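Local coordinates for protein chloromuconate cycloisomerase (Rhodococcus opacus, PDB 4M0X) that belongs to the mandelate racemase/muconate lactonizing enzyme family of the enolase superfamily and binds a manganese(II) ion within a modified TIM barrel, at residues T138-A143 with S163-M168; R179-L184 with P211-A216; E222-R227 with I242-D247; A294-A299 with G323-G328. All blocks are in the same frame, centred on the assembly; numbering follows the deposited sequence.

Contact 1 (T138-A143 with S163-M168)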
loop_
_atom_site.group_PDB
_atom_site.type_symbol
_atom_site.label_atom_id
_atom_site.label_comp_id
_atom_site.label_asym_id
_atom_site.label_seq_id
_atom_site.Cartn_x
_atom_site.Cartn_y
_atom_site.Cartn_z
ATOM N N THR A 138 4.400 -16.588 -35.420
ATOM C CA THR A 138 5.277 -17.235 -34.453
ATOM C C THR A 138 4.973 -18.720 -34.503
ATOM O O THR A 138 3.824 -19.132 -34.263
ATOM C CB THR A 138 5.065 -16.704 -33.032
ATOM O OG1 THR A 138 5.681 -15.421 -32.917
ATOM C CG2 THR A 138 5.681 -17.607 -32.013
ATOM N N TRP A 139 5.993 -19.513 -34.850
ATOM C CA TRP A 139 5.844 -20.948 -34.959
ATOM C C TRP A 139 5.934 -21.622 -33.608
ATOM O O TRP A 139 6.942 -21.500 -32.904
ATOM C CB TRP A 139 6.913 -21.568 -35.872
ATOM C CG TRP A 139 6.625 -23.027 -36.076
ATOM C CD1 TRP A 139 7.246 -24.069 -35.479
ATOM C CD2 TRP A 139 5.571 -23.584 -36.872
ATOM N NE1 TRP A 139 6.662 -25.247 -35.856
ATOM C CE2 TRP A 139 5.628 -24.979 -36.715
ATOM C CE3 TRP A 139 4.577 -23.035 -37.706
ATOM C CZ2 TRP A 139 4.753 -25.847 -37.379
ATOM C CZ3 TRP A 139 3.698 -23.896 -38.366
ATOM C CH2 TRP A 139 3.799 -25.287 -38.202
ATOM N N ALA A 140 4.893 -22.361 -33.253
ATOM C CA ALA A 140 4.897 -23.056 -31.978
ATOM C C ALA A 140 5.203 -24.543 -32.129
ATOM O O ALA A 140 4.372 -25.331 -32.609
ATOM C CB ALA A 140 3.606 -22.809 -31.190
ATOM N N PHE A 141 6.414 -24.899 -31.710
ATOM C CA PHE A 141 6.784 -26.271 -31.495
ATOM C C PHE A 141 5.861 -26.974 -30.506
ATOM O O PHE A 141 5.373 -26.385 -29.542
ATOM C CB PHE A 141 8.179 -26.327 -30.928
ATOM C CG PHE A 141 9.196 -25.647 -31.772
ATOM C CD1 PHE A 141 9.353 -26.001 -33.112
ATOM C CD2 PHE A 141 10.021 -24.652 -31.224
ATOM C CE1 PHE A 141 10.304 -25.372 -33.891
ATOM C CE2 PHE A 141 10.989 -24.026 -31.998
ATOM C CZ PHE A 141 11.131 -24.394 -33.329
ATOM N N SER A 142 5.646 -28.254 -30.765
ATOM C CA SER A 142 4.935 -29.154 -29.886
ATOM C C SER A 142 5.870 -29.563 -28.727
ATOM O O SER A 142 7.079 -29.256 -28.755
ATOM C CB SER A 142 4.526 -30.364 -30.718
ATOM O OG SER A 142 3.762 -31.270 -29.966
ATOM N N ALA A 143 5.338 -30.253 -27.716
ATOM C CA ALA A 143 6.198 -30.727 -26.616
ATOM C C ALA A 143 7.023 -31.984 -26.968
ATOM O O ALA A 143 7.652 -32.591 -26.103
ATOM C CB ALA A 143 5.395 -30.933 -25.340
ATOM N N SER A 163 10.502 -16.087 -35.286
ATOM C CA SER A 163 9.788 -16.012 -34.013
ATOM C C SER A 163 9.202 -17.366 -33.608
ATOM O O SER A 163 8.520 -18.023 -34.404
ATOM C CB SER A 163 8.700 -14.936 -34.087
ATOM O OG SER A 163 8.366 -14.468 -32.799
ATOM N N PHE A 164 9.477 -17.789 -32.375
ATOM C CA PHE A 164 9.106 -19.163 -31.933
ATOM C C PHE A 164 8.493 -19.288 -30.536
ATOM O O PHE A 164 8.678 -18.424 -29.664
ATOM C CB PHE A 164 10.295 -20.132 -32.072
ATOM C CG PHE A 164 10.956 -20.047 -33.404
ATOM C CD1 PHE A 164 11.952 -19.094 -33.641
ATOM C CD2 PHE A 164 10.537 -20.856 -34.443
ATOM C CE1 PHE A 164 12.537 -18.976 -34.890
ATOM C CE2 PHE A 164 11.119 -20.740 -35.699
ATOM C CZ PHE A 164 12.125 -19.811 -35.922
ATOM N N LYS A 165 7.756 -20.380 -30.353
ATOM C CA LYS A 165 7.138 -20.707 -29.082
ATOM C C LYS A 165 7.393 -22.155 -28.807
ATOM O O LYS A 165 7.255 -22.988 -29.716
ATOM C CB LYS A 165 5.625 -20.466 -29.145
ATOM C CG LYS A 165 4.930 -20.423 -27.801
ATOM C CD LYS A 165 3.499 -19.972 -28.019
ATOM C CE LYS A 165 2.636 -20.259 -26.812
ATOM N NZ LYS A 165 1.203 -20.333 -27.183
ATOM N N PHE A 166 7.759 -22.447 -27.563
ATOM C CA PHE A 166 7.905 -23.813 -27.088
ATOM C C PHE A 166 6.757 -24.155 -26.182
ATOM O O PHE A 166 6.535 -23.482 -25.160
ATOM C CB PHE A 166 9.202 -23.986 -26.310
ATOM C CG PHE A 166 10.406 -24.052 -27.171
ATOM C CD1 PHE A 166 10.847 -25.264 -27.656
ATOM C CD2 PHE A 166 11.089 -22.904 -27.502
ATOM C CE1 PHE A 166 11.964 -25.322 -28.465
ATOM C CE2 PHE A 166 12.215 -22.953 -28.289
ATOM C CZ PHE A 166 12.653 -24.161 -28.780
ATOM N N LYS A 167 6.014 -25.191 -26.551
ATOM C CA LYS A 167 4.878 -25.573 -25.735
ATOM C C LYS A 167 5.500 -26.404 -24.619
ATOM O O LYS A 167 6.404 -27.187 -24.888
ATOM C CB LYS A 167 3.829 -26.331 -26.559
ATOM C CG LYS A 167 2.394 -25.907 -26.269
ATOM C CD LYS A 167 1.814 -24.940 -27.317
ATOM C CE LYS A 167 1.017 -23.762 -26.704
ATOM N NZ LYS A 167 0.416 -23.943 -25.336
ATOM N N MET A 168 5.072 -26.174 -23.372
ATOM C CA MET A 168 5.682 -26.817 -22.178
ATOM C C MET A 168 4.653 -27.345 -21.182
ATOM O O MET A 168 3.449 -27.153 -21.346
ATOM C CB MET A 168 6.671 -25.858 -21.473
ATOM C CG MET A 168 7.908 -25.572 -22.312
ATOM S SD MET A 168 9.315 -24.708 -21.583
ATOM C CE MET A 168 9.751 -25.807 -20.252
HETATM O O HOH W 1 7.987 -27.385 -27.072
#
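W139 pairs with F164, A140 with K165 and F141 with F166, three parallel bridges that set strands 134-141 and 163-167 beside each other at 27° between the short segments. The main-chain ladder starts with W139 N giving a hydrogen bond to S163 O, and continues as K165 N bonds W139 O at 2.9 Å. F141 N to K165 O is weak because the bond is bent, and K167 N closes the ladder on F141 O at 3.3 Å. Past it, water 1 donates to S142 O and K167 O, joining the diverging chain ends. A hydroxyl pair supplements the ladder at the other end: T138 OG1 lies 2.9 Å from S163 OG, and either could be the donor. T138 OG1 stands anti to its carbonyl carbon, beside the main-chain nitrogen, while CG2 rests on the peptide between F164 and K165.

Apolar contact gathers in an aromatic cluster. F141 and F166 share a first-torsion class, CG anti to the carbonyl carbon (chi1 -56° and -76°), and lie side by side; F141 CD2 sits over one face of F166, near its rim. The F141 and F164 planes are nearly parallel but slid apart, centroids 5.7 Å, with F141 CZ against F164 CD2. On the other face of the sheet, A140 CB meets K165 CB at 3.7 Å, and the extended lysine runs on toward E325 and the metal site. Helix 146-159 packs on F141 and F164, helix 173-183 lies against F166, and strand 192-196 continues the sheet beyond 163-167.

Contact 2 (R179-L184 with P211-A216)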
loop_
_atom_site.group_PDB
_atom_site.type_symbol
_atom_site.label_atom_id
_atom_site.label_comp_id
_atom_site.label_asym_id
_atom_site.label_seq_id
_atom_site.Cartn_x
_atom_site.Cartn_y
_atom_site.Cartn_z
ATOM N N ARG A 179 15.276 -30.161 -22.307
ATOM C CA ARG A 179 14.746 -30.363 -23.645
ATOM C C ARG A 179 14.708 -29.058 -24.427
ATOM O O ARG A 179 15.148 -28.996 -25.576
ATOM C CB ARG A 179 13.347 -30.989 -23.587
ATOM C CG ARG A 179 12.660 -31.138 -24.936
ATOM C CD ARG A 179 11.264 -31.710 -24.781
ATOM N NE ARG A 179 10.330 -30.795 -24.109
ATOM C CZ ARG A 179 9.573 -29.881 -24.729
ATOM N NH1 ARG A 179 9.605 -29.728 -26.058
ATOM N NH2 ARG A 179 8.751 -29.123 -24.017
ATOM N N VAL A 180 14.192 -28.008 -23.807
ATOM C CA VAL A 180 14.034 -26.752 -24.531
ATOM C C VAL A 180 15.388 -26.102 -24.774
ATOM O O VAL A 180 15.623 -25.546 -25.854
ATOM C CB VAL A 180 13.034 -25.812 -23.840
ATOM C CG1 VAL A 180 13.025 -24.437 -24.478
ATOM C CG2 VAL A 180 11.659 -26.420 -23.932
ATOM N N LEU A 181 16.277 -26.196 -23.785
ATOM C CA LEU A 181 17.616 -25.632 -23.921
ATOM C C LEU A 181 18.314 -26.313 -25.089
ATOM O O LEU A 181 19.133 -25.695 -25.777
ATOM C CB LEU A 181 18.442 -25.794 -22.637
ATOM C CG LEU A 181 18.149 -24.937 -21.390
ATOM C CD1 LEU A 181 18.788 -25.574 -20.171
ATOM C CD2 LEU A 181 18.605 -23.497 -21.508
ATOM N N ASP A 182 17.975 -27.583 -25.313
ATOM C CA ASP A 182 18.559 -28.344 -26.409
ATOM C C ASP A 182 18.249 -27.687 -27.722
ATOM O O ASP A 182 19.154 -27.392 -28.482
ATOM C CB ASP A 182 18.033 -29.772 -26.437
ATOM C CG ASP A 182 18.933 -30.733 -25.720
ATOM O OD1 ASP A 182 19.624 -30.313 -24.756
ATOM O OD2 ASP A 182 18.947 -31.917 -26.126
ATOM N N VAL A 183 16.966 -27.446 -27.971
ATOM C CA VAL A 183 16.511 -26.894 -29.242
ATOM C C VAL A 183 16.986 -25.466 -29.457
ATOM O O VAL A 183 17.256 -25.067 -30.580
ATOM C CB VAL A 183 14.990 -26.923 -29.344
ATOM C CG1 VAL A 183 14.559 -26.341 -30.676
ATOM C CG2 VAL A 183 14.480 -28.347 -29.180
ATOM N N LEU A 184 17.103 -24.717 -28.369
ATOM C CA LEU A 184 17.587 -23.356 -28.404
ATOM C C LEU A 184 19.042 -23.264 -28.843
ATOM O O LEU A 184 19.543 -22.170 -29.150
ATOM C CB LEU A 184 17.444 -22.728 -27.019
ATOM C CG LEU A 184 16.066 -22.296 -26.567
ATOM C CD1 LEU A 184 15.942 -22.451 -25.063
ATOM C CD2 LEU A 184 15.870 -20.853 -26.991
ATOM N N PRO A 211 14.995 -18.040 -15.448
ATOM C CA PRO A 211 16.228 -17.263 -15.695
ATOM C C PRO A 211 17.250 -18.087 -16.490
ATOM O O PRO A 211 17.983 -17.528 -17.332
ATOM C CB PRO A 211 16.783 -17.009 -14.298
ATOM C CG PRO A 211 15.615 -17.137 -13.387
ATOM C CD PRO A 211 14.737 -18.191 -14.007
ATOM N N ILE A 212 17.252 -19.397 -16.269
ATOM C CA ILE A 212 18.164 -20.254 -16.977
ATOM C C ILE A 212 17.810 -20.248 -18.461
ATOM O O ILE A 212 18.697 -20.149 -19.345
ATOM C CB ILE A 212 18.232 -21.677 -16.356
ATOM C CG1 ILE A 212 19.132 -21.663 -15.114
ATOM C CG2 ILE A 212 18.785 -22.701 -17.336
ATOM C CD1 ILE A 212 18.791 -22.763 -14.136
ATOM N N LEU A 213 16.516 -20.308 -18.735
ATOM C CA LEU A 213 16.038 -20.240 -20.092
ATOM C C LEU A 213 16.185 -18.831 -20.702
ATOM O O LEU A 213 16.389 -18.681 -21.902
ATOM C CB LEU A 213 14.594 -20.721 -20.145
ATOM C CG LEU A 213 14.270 -22.192 -19.861
ATOM C CD1 LEU A 213 12.803 -22.412 -19.452
ATOM C CD2 LEU A 213 14.579 -22.983 -21.109
ATOM N N ALA A 214 16.093 -17.791 -19.891
ATOM C CA ALA A 214 16.256 -16.435 -20.427
ATOM C C ALA A 214 17.709 -16.255 -20.838
ATOM O O ALA A 214 18.002 -15.664 -21.880
ATOM C CB ALA A 214 15.832 -15.379 -19.419
ATOM N N ASP A 215 18.616 -16.787 -20.021
ATOM C CA ASP A 215 20.043 -16.809 -20.353
ATOM C C ASP A 215 20.296 -17.485 -21.704
ATOM O O ASP A 215 21.116 -17.015 -22.471
ATOM C CB ASP A 215 20.841 -17.491 -19.235
ATOM C CG ASP A 215 20.900 -16.654 -17.961
ATOM O OD1 ASP A 215 20.413 -15.486 -17.965
ATOM O OD2 ASP A 215 21.428 -17.173 -16.944
ATOM N N ALA A 216 19.570 -18.567 -21.991
ATOM C CA ALA A 216 19.708 -19.296 -23.264
ATOM C C ALA A 216 18.918 -18.726 -24.448
ATOM O O ALA A 216 18.911 -19.310 -25.525
ATOM C CB ALA A 216 19.350 -20.760 -23.069
#
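V180 O and L184 N, joined by a 3.0 Å hydrogen bond, form the shortest polar link among the residues that meet here, and it lies within 179-184. A second main-chain bond, A216 N to I212 O at 3.2 Å, ties I212 to A216, just past the end of the other helix. Between the segments the side chains meet by apolar packing: V180, L181 and L184 line one side, I212, L213 and A216 the other.

L213 CD2 is the central methyl. It touches V180 CG1 at 4.0 Å, the two side chains crossing at about a right angle, and also meets L181 CD2 at 4.1 Å and L184 CD1 at 4.2 Å. L213 CG is opposite the carbonyl carbon (chi1 -67°), which swings the branch across to the facing helix. L181 works with both of its methyls: CD1 lies 4.0 Å from I212 CG2, while CD2 turns to A216 CB, a pair modelled too close for its separation to be trusted. L184 completes the row, with CD2 resting 3.7 Å from A216 O.

The axes of the short segments run almost parallel, 7° apart, yet stand 10.5 Å from each other, and the gap is bridged mainly by the leucines. This is how successive outer helices of a beta/alpha barrel lie, here 173-183 and 203-215. V180 also packs on F166 of strand 163-167, and L213 on V218 in a loop. Since hydrocarbon groups meet each other and a few carbonyl oxygens, the interface rests on shape and burial of hydrocarbon, without the directional demands of polar bonds across it.

Contact 3 (E222-R227 with I242-D247). With MN (manganese (II) ion), chain C.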
loop_
_atom_site.group_PDB
_atom_site.type_symbol
_atom_site.label_atom_id
_atom_site.label_comp_id
_atom_site.label_asym_id
_atom_site.label_seq_id
_atom_site.Cartn_x
_atom_site.Cartn_y
_atom_site.Cartn_z
ATOM N N GLU A 222 5.171 -17.105 -21.193
ATOM C CA GLU A 222 3.749 -17.111 -21.220
ATOM C C GLU A 222 3.252 -17.898 -20.022
ATOM O O GLU A 222 3.845 -18.891 -19.656
ATOM C CB GLU A 222 3.232 -17.702 -22.534
ATOM C CG GLU A 222 1.816 -17.226 -22.844
ATOM C CD GLU A 222 1.132 -17.962 -23.977
ATOM O OE1 GLU A 222 1.840 -18.316 -24.954
ATOM O OE2 GLU A 222 -0.110 -18.147 -23.884
ATOM N N GLN A 223 2.167 -17.421 -19.406
ATOM C CA GLN A 223 1.512 -18.065 -18.280
ATOM C C GLN A 223 2.353 -19.122 -17.610
ATOM O O GLN A 223 2.106 -20.311 -17.787
ATOM C CB GLN A 223 0.213 -18.714 -18.731
ATOM C CG GLN A 223 -0.710 -19.033 -17.559
ATOM C CD GLN A 223 -1.230 -17.776 -16.927
ATOM O OE1 GLN A 223 -1.741 -16.887 -17.619
ATOM N NE2 GLN A 223 -1.078 -17.673 -15.612
ATOM N N PRO A 224 3.371 -18.717 -16.841
ATOM C CA PRO A 224 4.188 -19.819 -16.289
ATOM C C PRO A 224 3.529 -20.516 -15.083
ATOM O O PRO A 224 3.602 -21.736 -14.949
ATOM C CB PRO A 224 5.489 -19.132 -15.894
ATOM C CG PRO A 224 5.120 -17.703 -15.709
ATOM C CD PRO A 224 3.949 -17.388 -16.593
ATOM N N ILE A 225 2.891 -19.745 -14.218
ATOM C CA ILE A 225 2.260 -20.295 -13.034
ATOM C C ILE A 225 0.747 -20.231 -13.189
ATOM O O ILE A 225 0.254 -19.661 -14.173
ATOM C CB ILE A 225 2.747 -19.594 -11.749
ATOM C CG1 ILE A 225 2.470 -18.095 -11.766
ATOM C CG2 ILE A 225 4.239 -19.805 -11.585
ATOM C CD1 ILE A 225 2.578 -17.433 -10.393
ATOM N N ALA A 226 0.028 -20.827 -12.234
ATOM C CA ALA A 226 -1.455 -20.894 -12.237
ATOM C C ALA A 226 -2.164 -19.556 -12.592
ATOM O O ALA A 226 -1.623 -18.514 -12.344
ATOM C CB ALA A 226 -1.961 -21.450 -10.903
ATOM N N ARG A 227 -3.369 -19.609 -13.152
ATOM C CA ARG A 227 -4.056 -18.414 -13.645
ATOM C C ARG A 227 -4.506 -17.438 -12.572
ATOM O O ARG A 227 -4.629 -16.227 -12.810
ATOM C CB ARG A 227 -5.247 -18.781 -14.525
ATOM C CG ARG A 227 -6.427 -19.362 -13.790
ATOM C CD ARG A 227 -7.371 -20.036 -14.766
ATOM N NE ARG A 227 -6.791 -21.281 -15.246
ATOM C CZ ARG A 227 -7.189 -21.911 -16.345
ATOM N NH1 ARG A 227 -8.160 -21.416 -17.091
ATOM N NH2 ARG A 227 -6.597 -23.030 -16.703
ATOM N N ILE A 242 13.111 -10.918 -18.328
ATOM C CA ILE A 242 12.287 -11.040 -19.526
ATOM C C ILE A 242 10.848 -10.824 -19.124
ATOM O O ILE A 242 10.490 -11.056 -17.980
ATOM C CB ILE A 242 12.441 -12.423 -20.228
ATOM C CG1 ILE A 242 12.285 -13.567 -19.223
ATOM C CG2 ILE A 242 13.763 -12.517 -20.991
ATOM C CD1 ILE A 242 12.014 -14.894 -19.875
ATOM N N PRO A 243 10.013 -10.357 -20.056
ATOM C CA PRO A 243 8.613 -10.121 -19.679
ATOM C C PRO A 243 7.756 -11.370 -19.524
ATOM O O PRO A 243 8.057 -12.431 -20.073
ATOM C CB PRO A 243 8.078 -9.254 -20.827
ATOM C CG PRO A 243 8.981 -9.530 -21.980
ATOM C CD PRO A 243 10.343 -9.792 -21.379
ATOM N N ILE A 244 6.653 -11.195 -18.809
ATOM C CA ILE A 244 5.668 -12.226 -18.525
ATOM C C ILE A 244 4.357 -11.888 -19.250
ATOM O O ILE A 244 3.811 -10.777 -19.100
ATOM C CB ILE A 244 5.373 -12.239 -17.004
ATOM C CG1 ILE A 244 6.648 -12.427 -16.205
ATOM C CG2 ILE A 244 4.352 -13.298 -16.616
ATOM C CD1 ILE A 244 7.330 -13.743 -16.495
ATOM N N MET A 245 3.818 -12.860 -19.974
ATOM C CA MET A 245 2.537 -12.704 -20.635
ATOM C C MET A 245 1.400 -13.503 -19.991
ATOM O O MET A 245 1.513 -14.699 -19.755
ATOM C CB MET A 245 2.705 -13.125 -22.066
ATOM C CG MET A 245 1.458 -13.141 -22.919
ATOM S SD MET A 245 1.974 -12.929 -24.635
ATOM C CE MET A 245 2.911 -14.412 -24.988
ATOM N N ALA A 246 0.293 -12.825 -19.732
ATOM C CA ALA A 246 -0.917 -13.460 -19.305
ATOM C C ALA A 246 -1.631 -14.052 -20.509
ATOM O O ALA A 246 -1.732 -13.414 -21.570
ATOM C CB ALA A 246 -1.800 -12.442 -18.628
ATOM N N ASP A 247 -2.121 -15.275 -20.345
ATOM C CA ASP A 247 -2.963 -15.908 -21.333
ATOM C C ASP A 247 -4.205 -16.358 -20.562
ATOM O O ASP A 247 -5.172 -15.586 -20.467
ATOM C CB ASP A 247 -2.246 -17.065 -22.039
ATOM C CG ASP A 247 -3.182 -17.875 -22.955
ATOM O OD1 ASP A 247 -4.338 -17.435 -23.173
ATOM O OD2 ASP A 247 -2.777 -18.959 -23.439
HETATM MN MN MN C . -0.936 -20.133 -23.880
HETATM O O HOH W 2 -2.310 -22.030 -23.026
HETATM O O HOH W 3 -0.706 -20.182 -21.670
#
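E222 OE2 and D247 OD2 bind the same manganese ion, at 2.1 and 2.2 Å, from the ends of neighbouring parallel strands. The two carboxylate planes are turned 43° apart. E222 gets there as an extended chain with CG anti to the backbone N (chi1 -157°), crossing M245 on the way, whose CE lies 3.7 Å from E222 CG. D196 and waters 2 and 3 are the other ligands, so the shared cation holds together three carboxylates that would otherwise probably repel. K165 has a salt bridge to E222 OE1 and K271 one to D247 OD1, steadying the second oxygens.

Behind the metal the packing stays close. Q223 N gives a 2.8 Å hydrogen bond to M245 O. The bent side chain of Q223 then curls back: its OE1 accepts D247 N almost straight and in the carbonyl plane, at 3.2 Å, while NE2 bonds I225 O, holding the amide's rotation fixed.

Looser contact begins at P224, where CD merely brushes I244 CG2 at 4.1 Å. Farther out the segments part: R227 reaches F98 of a second subunit in a cation-pi contact, and P243 packs on L204 of a third. Acidic metal ligands at the C-terminal ends of successive barrel strands, 192-196, 220-222 and 244-246, are the hallmark metal site of the enolase superfamily.

Contact 4 (A294-A299 with G323-G328)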
loop_
_atom_site.group_PDB
_atom_site.type_symbol
_atom_site.label_atom_id
_atom_site.label_comp_id
_atom_site.label_asym_id
_atom_site.label_seq_id
_atom_site.Cartn_x
_atom_site.Cartn_y
_atom_site.Cartn_z
ATOM N N ALA A 294 1.916 -4.765 -23.731
ATOM C CA ALA A 294 1.972 -5.324 -25.081
ATOM C C ALA A 294 0.893 -6.375 -25.374
ATOM O O ALA A 294 0.290 -6.947 -24.465
ATOM C CB ALA A 294 3.340 -5.923 -25.319
ATOM N N CYS A 295 0.671 -6.639 -26.655
ATOM C CA CYS A 295 -0.263 -7.669 -27.069
ATOM C C CYS A 295 0.398 -8.687 -27.963
ATOM O O CYS A 295 1.420 -8.423 -28.647
ATOM C CB CYS A 295 -1.467 -7.071 -27.785
ATOM S SG CYS A 295 -2.663 -6.254 -26.707
ATOM N N PHE A 296 -0.214 -9.854 -27.945
ATOM C CA PHE A 296 0.206 -10.964 -28.718
ATOM C C PHE A 296 -1.050 -11.416 -29.392
ATOM O O PHE A 296 -2.106 -11.501 -28.747
ATOM C CB PHE A 296 0.681 -12.044 -27.782
ATOM C CG PHE A 296 1.269 -13.243 -28.467
ATOM C CD1 PHE A 296 2.245 -13.100 -29.463
ATOM C CD2 PHE A 296 0.913 -14.521 -28.061
ATOM C CE1 PHE A 296 2.828 -14.216 -30.054
ATOM C CE2 PHE A 296 1.495 -15.642 -28.640
ATOM C CZ PHE A 296 2.449 -15.496 -29.641
ATOM N N GLY A 297 -0.944 -11.678 -30.694
ATOM C CA GLY A 297 -2.050 -12.229 -31.462
ATOM C C GLY A 297 -2.044 -13.737 -31.281
ATOM O O GLY A 297 -1.406 -14.469 -32.059
ATOM N N ALA A 298 -2.765 -14.187 -30.257
ATOM C CA ALA A 298 -2.645 -15.543 -29.768
ATOM C C ALA A 298 -3.551 -16.528 -30.479
ATOM O O ALA A 298 -4.537 -16.145 -31.113
ATOM C CB ALA A 298 -2.872 -15.605 -28.267
ATOM N N ALA A 299 -3.220 -17.807 -30.341
ATOM C CA ALA A 299 -3.928 -18.882 -31.013
ATOM C C ALA A 299 -4.564 -19.799 -29.978
ATOM O O ALA A 299 -4.090 -19.872 -28.834
ATOM C CB ALA A 299 -2.957 -19.660 -31.886
ATOM N N GLY A 323 4.037 -10.187 -31.157
ATOM C CA GLY A 323 3.863 -11.011 -32.326
ATOM C C GLY A 323 2.497 -11.640 -32.465
ATOM O O GLY A 323 1.552 -11.260 -31.778
ATOM N N CYS A 324 2.397 -12.588 -33.384
ATOM C CA CYS A 324 1.172 -13.326 -33.655
ATOM C C CYS A 324 1.433 -14.848 -33.935
ATOM O O CYS A 324 2.339 -15.230 -34.696
ATOM C CB CYS A 324 0.436 -12.651 -34.790
ATOM S SG CYS A 324 -0.845 -13.661 -35.539
ATOM N N GLU A 325 0.648 -15.706 -33.305
ATOM C CA GLU A 325 0.848 -17.140 -33.449
ATOM C C GLU A 325 -0.278 -17.805 -34.262
ATOM O O GLU A 325 -0.706 -18.907 -33.927
ATOM C CB GLU A 325 0.997 -17.820 -32.065
ATOM C CG GLU A 325 -0.159 -17.541 -31.097
ATOM C CD GLU A 325 -0.156 -18.415 -29.835
ATOM O OE1 GLU A 325 0.783 -19.223 -29.614
ATOM O OE2 GLU A 325 -1.123 -18.310 -29.047
ATOM N N LEU A 326 -0.761 -17.164 -35.325
ATOM C CA LEU A 326 -1.869 -17.771 -36.047
ATOM C C LEU A 326 -1.420 -18.767 -37.092
ATOM O O LEU A 326 -1.798 -18.636 -38.246
ATOM C CB LEU A 326 -2.766 -16.739 -36.687
ATOM C CG LEU A 326 -3.879 -16.202 -35.818
ATOM C CD1 LEU A 326 -4.621 -15.101 -36.559
ATOM C CD2 LEU A 326 -4.837 -17.315 -35.443
ATOM N N PHE A 327 -0.647 -19.775 -36.675
ATOM C CA PHE A 327 -0.060 -20.791 -37.561
ATOM C C PHE A 327 -1.004 -21.990 -37.643
ATOM O O PHE A 327 -0.882 -22.828 -38.526
ATOM C CB PHE A 327 1.258 -21.284 -36.968
ATOM C CG PHE A 327 1.068 -21.974 -35.651
ATOM C CD1 PHE A 327 0.715 -23.314 -35.595
ATOM C CD2 PHE A 327 1.163 -21.270 -34.469
ATOM C CE1 PHE A 327 0.480 -23.952 -34.384
ATOM C CE2 PHE A 327 0.937 -21.893 -33.254
ATOM C CZ PHE A 327 0.588 -23.236 -33.211
ATOM N N GLY A 328 -1.927 -22.084 -36.696
ATOM C CA GLY A 328 -2.800 -23.254 -36.567
ATOM C C GLY A 328 -3.358 -23.804 -37.861
ATOM O O GLY A 328 -3.043 -24.939 -38.233
#
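E325 CG sits between its own backbone N and carbonyl carbon (chi1 55°), and from there the chain runs out extended to set the carboxylate beside A299. F296, with CG anti to the backbone N (chi1 -175°), brings its ring across this glutamate at about a right angle. F296 CE2 lies 3.4 Å from E325 CD, with ring and carboxylate planes 45° apart. E325 OE2 accepts A299 N on its anti side, the donor lifted from the carboxylate plane; the modelled bond is doubtfully short. E325 OE1 has a salt bridge with K165, so both oxygens are engaged.

G297 carries the backbone link: its N gives G323 O a 2.8 Å hydrogen bond, and its O takes E325 N at 2.7 Å. These bonds pair strand 294-297 with the short strand 323-324, parallel neighbours joined through helix 304-316 in a beta-alpha-beta crossover, the last of the (beta/alpha)7-beta barrel. G297 is also the centre of an inverse gamma turn, where segment 294-299 leaves regular strand geometry. G323 adopts backbone angles that call for glycine.

On the far side from E325, C324 SG approaches G297 O at 3.6 Å and accepts a weak bond from L326 N. C324 and L326 then pack on Y314 of helix 304-316, while F327 meets the ring of W139 obliquely.

Contacts 1, 3 and 4 belong to one barrel sheet and converge on the manganese ion; contact 2 lies outside them, between two outer helices. K165 of contact 1, its side chain about 4 Å from the metal, connects the three: its NZ is 3.1 Å from E222 OE1 of contact 3 and 2.7 Å from E325 OE1 of contact 4. T138 N to C324 O, a probable hydrogen bond, closes the barrel between contacts 1 and 4. M245 SD touches F296 CB at 3.5 Å between contacts 3 and 4. Contact 2 backs contact 1 through F166 CZ and V183 CG1, 3.5 Å apart, and a probable hydrogen bond from R179 NH2 to K167 O, 3.2 Å.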